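Local coordinates for putative uncharacterized protein (Chaetomium thermophilum, PDB 5T8V), which probably acts as a cohesin loader that associates with chromatin, the crystallised piece being the HEAT-repeat C-terminal domain of SCC2, at residues A1055-Q1058 and V1059-Q1063; D178-E181 and L182-L186. One frame throughout, in Å; residues are numbered along the deposited sequence.

Contact 1: residues A1055-Q1058 and V1059-Q1063; sequences AFQQ and VFDDQ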
loop_
_atom_site.group_PDB
_atom_site.type_symbol
_atom_site.label_atom_id
_atom_site.label_comp_id
_atom_site.label_asym_id
_atom_site.label_seq_id
_atom_site.Cartn_x
_atom_site.Cartn_y
_atom_site.Cartn_z
ATOM N N ALA A 1055 60.213 17.636 17.591
ATOM C CA ALA A 1055 59.135 17.745 18.566
ATOM C C ALA A 1055 57.938 16.897 18.159
ATOM O O ALA A 1055 57.263 16.321 19.018
ATOM C CB ALA A 1055 58.725 19.208 18.736
ATOM N N PHE A 1056 57.654 16.808 16.857
ATOM C CA PHE A 1056 56.575 15.936 16.401
ATOM C C PHE A 1056 56.914 14.472 16.659
ATOM O O PHE A 1056 56.097 13.721 17.208
ATOM C CB PHE A 1056 56.298 16.172 14.913
ATOM C CG PHE A 1056 55.569 17.462 14.612
ATOM C CD1 PHE A 1056 55.216 18.346 15.622
ATOM C CD2 PHE A 1056 55.224 17.782 13.308
ATOM C CE1 PHE A 1056 54.544 19.520 15.333
ATOM C CE2 PHE A 1056 54.553 18.955 13.015
ATOM C CZ PHE A 1056 54.213 19.823 14.028
ATOM N N GLN A 1057 58.116 14.045 16.267
ATOM C CA GLN A 1057 58.552 12.688 16.577
ATOM C C GLN A 1057 58.492 12.426 18.076
ATOM O O GLN A 1057 58.079 11.344 18.508
ATOM C CB GLN A 1057 59.969 12.454 16.052
ATOM C CG GLN A 1057 60.035 12.042 14.587
ATOM C CD GLN A 1057 59.488 10.647 14.345
ATOM O OE1 GLN A 1057 58.893 10.036 15.234
ATOM N NE2 GLN A 1057 59.693 10.134 13.137
ATOM N N GLN A 1058 58.900 13.406 18.885
ATOM C CA GLN A 1058 58.798 13.256 20.332
ATOM C C GLN A 1058 57.351 13.046 20.756
ATOM O O GLN A 1058 57.057 12.191 21.601
ATOM C CB GLN A 1058 59.388 14.485 21.024
ATOM C CG GLN A 1058 59.557 14.337 22.531
ATOM C CD GLN A 1058 60.497 13.207 22.919
ATOM O OE1 GLN A 1058 60.269 12.514 23.911
ATOM N NE2 GLN A 1058 61.562 13.020 22.147
ATOM N N VAL A 1059 56.429 13.814 20.172
ATOM C CA VAL A 1059 55.010 13.671 20.487
ATOM C C VAL A 1059 54.550 12.249 20.197
ATOM O O VAL A 1059 54.010 11.556 21.070
ATOM C CB VAL A 1059 54.183 14.700 19.697
ATOM C CG1 VAL A 1059 52.704 14.327 19.675
ATOM C CG2 VAL A 1059 54.360 16.087 20.289
ATOM N N PHE A 1060 54.755 11.793 18.959
ATOM C CA PHE A 1060 54.294 10.462 18.583
ATOM C C PHE A 1060 54.954 9.379 19.426
ATOM O O PHE A 1060 54.328 8.353 19.716
ATOM C CB PHE A 1060 54.557 10.220 17.096
ATOM C CG PHE A 1060 53.704 11.061 16.186
ATOM C CD1 PHE A 1060 52.327 11.078 16.325
ATOM C CD2 PHE A 1060 54.283 11.841 15.199
ATOM C CE1 PHE A 1060 51.542 11.851 15.492
ATOM C CE2 PHE A 1060 53.503 12.618 14.364
ATOM C CZ PHE A 1060 52.131 12.622 14.510
ATOM N N ASP A 1061 56.207 9.586 19.836
ATOM C CA ASP A 1061 56.874 8.607 20.688
ATOM C C ASP A 1061 56.241 8.560 22.074
ATOM O O ASP A 1061 56.034 7.476 22.631
ATOM C CB ASP A 1061 58.366 8.926 20.793
ATOM C CG ASP A 1061 59.122 8.627 19.512
ATOM O OD1 ASP A 1061 58.640 7.797 18.713
ATOM O OD2 ASP A 1061 60.204 9.217 19.308
ATOM N N ASP A 1062 55.925 9.724 22.645
ATOM C CA ASP A 1062 55.332 9.763 23.977
ATOM C C ASP A 1062 53.945 9.135 24.014
ATOM O O ASP A 1062 53.476 8.766 25.097
ATOM C CB ASP A 1062 55.263 11.208 24.473
ATOM C CG ASP A 1062 56.635 11.810 24.703
ATOM O OD1 ASP A 1062 57.619 11.270 24.154
ATOM O OD2 ASP A 1062 56.731 12.824 25.428
ATOM N N GLN A 1063 53.280 9.005 22.864
ATOM C CA GLN A 1063 51.956 8.384 22.788
ATOM C C GLN A 1063 50.956 9.091 23.703
ATOM O O GLN A 1063 50.145 8.453 24.375
ATOM C CB GLN A 1063 52.028 6.890 23.116
ATOM C CG GLN A 1063 52.629 6.038 22.009
ATOM C CD GLN A 1063 52.549 4.554 22.311
ATOM O OE1 GLN A 1063 52.477 4.148 23.471
ATOM N NE2 GLN A 1063 52.551 3.737 21.266
#
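F1060 N reaches F1056 O over 2.9 Å with an N-H...O angle of 170°, the straightest of four successive i to i+4 backbone bonds that close the last two turns of helix 1050-1062. V1059 N donates to A1055 O, D1061 N binds Q1057 O and D1062 N binds Q1058 O in the same manner. Side chains fill in around these carbonyls. V1059 lays CG2 against A1055 O at 3.2 Å; with this methyl anti to its own carbonyl carbon, the branch lies back over the preceding turn. F1060 brings the CD2 corner of its ring to 3.3 Å from F1056 O, approaching obliquely. Helix 1050-1062 belongs to a mostly helical HEAT-repeat fold, and its buried side packs between two other helices. V1059 rests on L1067 and E1068 of helix 1065-1086, while F1056 and F1060 both meet V1071 of that helix. F1060 also extends to helix 1115-1133, where its ring meets that of F1125 with the planes about 55° apart. D1062 has its firm polar partner outside the turn: OD2 forms a salt bridge with R1029 of helix 1026-1042. An asparagine in place of D1062 would probably leave the R1029 guanidinium without its balancing charge and weaken the tie between these two helices. Just beyond, Q1063 takes a positive phi of 57° and leaves the helix, its N making only weak bonds back to V1059 O and F1060 O.

Contact 2: residues D178-E181 and L182-L186; sequences DTEE and LFKAL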
loop_
_atom_site.group_PDB
_atom_site.type_symbol
_atom_site.label_atom_id
_atom_site.label_comp_id
_atom_site.label_asym_id
_atom_site.label_seq_id
_atom_site.Cartn_x
_atom_site.Cartn_y
_atom_site.Cartn_z
ATOM N N ASP A 178 -28.473 -7.285 -45.632
ATOM C CA ASP A 178 -28.767 -8.677 -45.958
ATOM C C ASP A 178 -30.221 -9.024 -45.658
ATOM O O ASP A 178 -30.836 -9.810 -46.389
ATOM C CB ASP A 178 -27.823 -9.597 -45.181
ATOM C CG ASP A 178 -27.816 -11.016 -45.714
ATOM O OD1 ASP A 178 -28.892 -11.517 -46.104
ATOM O OD2 ASP A 178 -26.728 -11.631 -45.747
ATOM N N THR A 179 -30.787 -8.446 -44.596
ATOM C CA THR A 179 -32.167 -8.704 -44.197
ATOM C C THR A 179 -33.002 -7.427 -44.167
ATOM O O THR A 179 -34.034 -7.378 -43.490
ATOM C CB THR A 179 -32.203 -9.395 -42.831
ATOM O OG1 THR A 179 -31.584 -8.554 -41.847
ATOM C CG2 THR A 179 -31.469 -10.730 -42.887
ATOM N N GLU A 180 -32.576 -6.395 -44.896
ATOM C CA GLU A 180 -33.299 -5.126 -44.912
ATOM C C GLU A 180 -34.753 -5.322 -45.332
ATOM O O GLU A 180 -35.685 -4.903 -44.628
ATOM C CB GLU A 180 -32.582 -4.160 -45.859
ATOM C CG GLU A 180 -33.215 -2.790 -45.996
ATOM C CD GLU A 180 -32.521 -1.932 -47.040
ATOM O OE1 GLU A 180 -32.859 -0.735 -47.150
ATOM O OE2 GLU A 180 -31.633 -2.458 -47.750
ATOM N N GLU A 181 -34.962 -5.969 -46.481
ATOM C CA GLU A 181 -36.302 -6.089 -47.047
ATOM C C GLU A 181 -37.262 -6.740 -46.058
ATOM O O GLU A 181 -38.371 -6.243 -45.831
ATOM C CB GLU A 181 -36.241 -6.889 -48.349
ATOM C CG GLU A 181 -37.508 -6.819 -49.183
ATOM C CD GLU A 181 -37.427 -7.673 -50.434
ATOM O OE1 GLU A 181 -36.386 -8.335 -50.637
ATOM O OE2 GLU A 181 -38.403 -7.683 -51.214
ATOM N N LEU A 182 -36.852 -7.860 -45.459
ATOM C CA LEU A 182 -37.708 -8.536 -44.490
ATOM C C LEU A 182 -38.020 -7.629 -43.305
ATOM O O LEU A 182 -39.170 -7.561 -42.847
ATOM C CB LEU A 182 -37.041 -9.827 -44.017
ATOM C CG LEU A 182 -37.742 -10.581 -42.886
ATOM C CD1 LEU A 182 -39.195 -10.868 -43.236
ATOM C CD2 LEU A 182 -37.004 -11.874 -42.579
ATOM N N PHE A 183 -37.007 -6.923 -42.796
ATOM C CA PHE A 183 -37.221 -6.019 -41.672
ATOM C C PHE A 183 -38.315 -5.008 -41.989
ATOM O O PHE A 183 -39.260 -4.832 -41.212
ATOM C CB PHE A 183 -35.917 -5.304 -41.313
ATOM C CG PHE A 183 -36.048 -4.344 -40.163
ATOM C CD1 PHE A 183 -36.572 -3.076 -40.354
ATOM C CD2 PHE A 183 -35.637 -4.706 -38.893
ATOM C CE1 PHE A 183 -36.695 -2.194 -39.301
ATOM C CE2 PHE A 183 -35.755 -3.824 -37.834
ATOM C CZ PHE A 183 -36.285 -2.567 -38.040
ATOM N N LYS A 184 -38.205 -4.329 -43.133
ATOM C CA LYS A 184 -39.202 -3.313 -43.455
ATOM C C LYS A 184 -40.560 -3.938 -43.751
ATOM O O LYS A 184 -41.602 -3.333 -43.462
ATOM C CB LYS A 184 -38.713 -2.462 -44.628
ATOM C CG LYS A 184 -37.279 -1.982 -44.432
ATOM C CD LYS A 184 -36.957 -0.720 -45.214
ATOM C CE LYS A 184 -35.534 -0.264 -44.919
ATOM N NZ LYS A 184 -35.108 0.906 -45.735
ATOM N N ALA A 185 -40.569 -5.157 -44.294
ATOM C CA ALA A 185 -41.826 -5.850 -44.559
ATOM C C ALA A 185 -42.594 -6.115 -43.266
ATOM O O ALA A 185 -43.774 -5.766 -43.153
ATOM C CB ALA A 185 -41.547 -7.155 -45.302
ATOM N N LEU A 186 -41.941 -6.740 -42.281
ATOM C CA LEU A 186 -42.607 -7.005 -41.005
ATOM C C LEU A 186 -42.952 -5.706 -40.284
ATOM O O LEU A 186 -44.035 -5.573 -39.686
ATOM C CB LEU A 186 -41.711 -7.884 -40.132
ATOM C CG LEU A 186 -41.481 -9.312 -40.635
ATOM C CD1 LEU A 186 -40.229 -9.909 -40.012
ATOM C CD2 LEU A 186 -42.691 -10.178 -40.334
#
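E180 and K184, one turn apart on the exposed side of helix 180-187, run across each other at a slant and join through a salt bridge. K184 NZ donates to E180 OE1 at 3.1 Å, and the oxygen accepts through its anti lone pair, the one facing away from OE2. The glutamate is fully extended, CG anti to the backbone N (chi1 180°), whereas K184 starts with CG beside its own N (chi1 -48°) and then stretches back toward E180. The aliphatic parts close up as well: K184 CE lies 3.6 Å from E180 CG, and K184 CG passes 3.3 Å from E180 O. That same carbonyl accepts K184 N at 3.0 Å, so the pair is linked through both backbone and side chain.

E181 stands apart from this bridge. Its extended chain carries OE2 to a weak hydrogen bond with A110 N, while its carbonyl takes A185 N and has A185 CB against it at 3.3 Å. L182 and F183 turn to the buried side: L182, together with A185, packs on V113 of helix 112-117, and F183 meets N175 in the loop preceding the helix. F183 N binds T179 O with an N-H...O angle of 164°. T179 occupies the N-cap position without capping through its side chain; its OG1 instead makes a weak hydrogen bond to R174 O. The arrangement is the i to i+4 acid-base pair of an amphipathic helix, here in the first turns of a short helix of the mostly helical SCC2 fragment.

How the contacts relate
Contacts 1 and 2 are both single-helix contacts, but their centres lie about 114 Å apart on opposite sides of the centre of the elongated chain, and they share no element. Contact 1 is at the C-terminal end of helix 1050-1062, contact 2 at the N-terminal start of helix 180-187. Each is partly buried, through F1056, V1059 and F1060 in contact 1 and L182 and F183 in contact 2, with D1061 and K184 among the exposed residues. The difference is in where charge is matched: in contact 2 acid and base pair within the helix itself, whereas in contact 1 the acidic D1062 looks to an arginine of another helix.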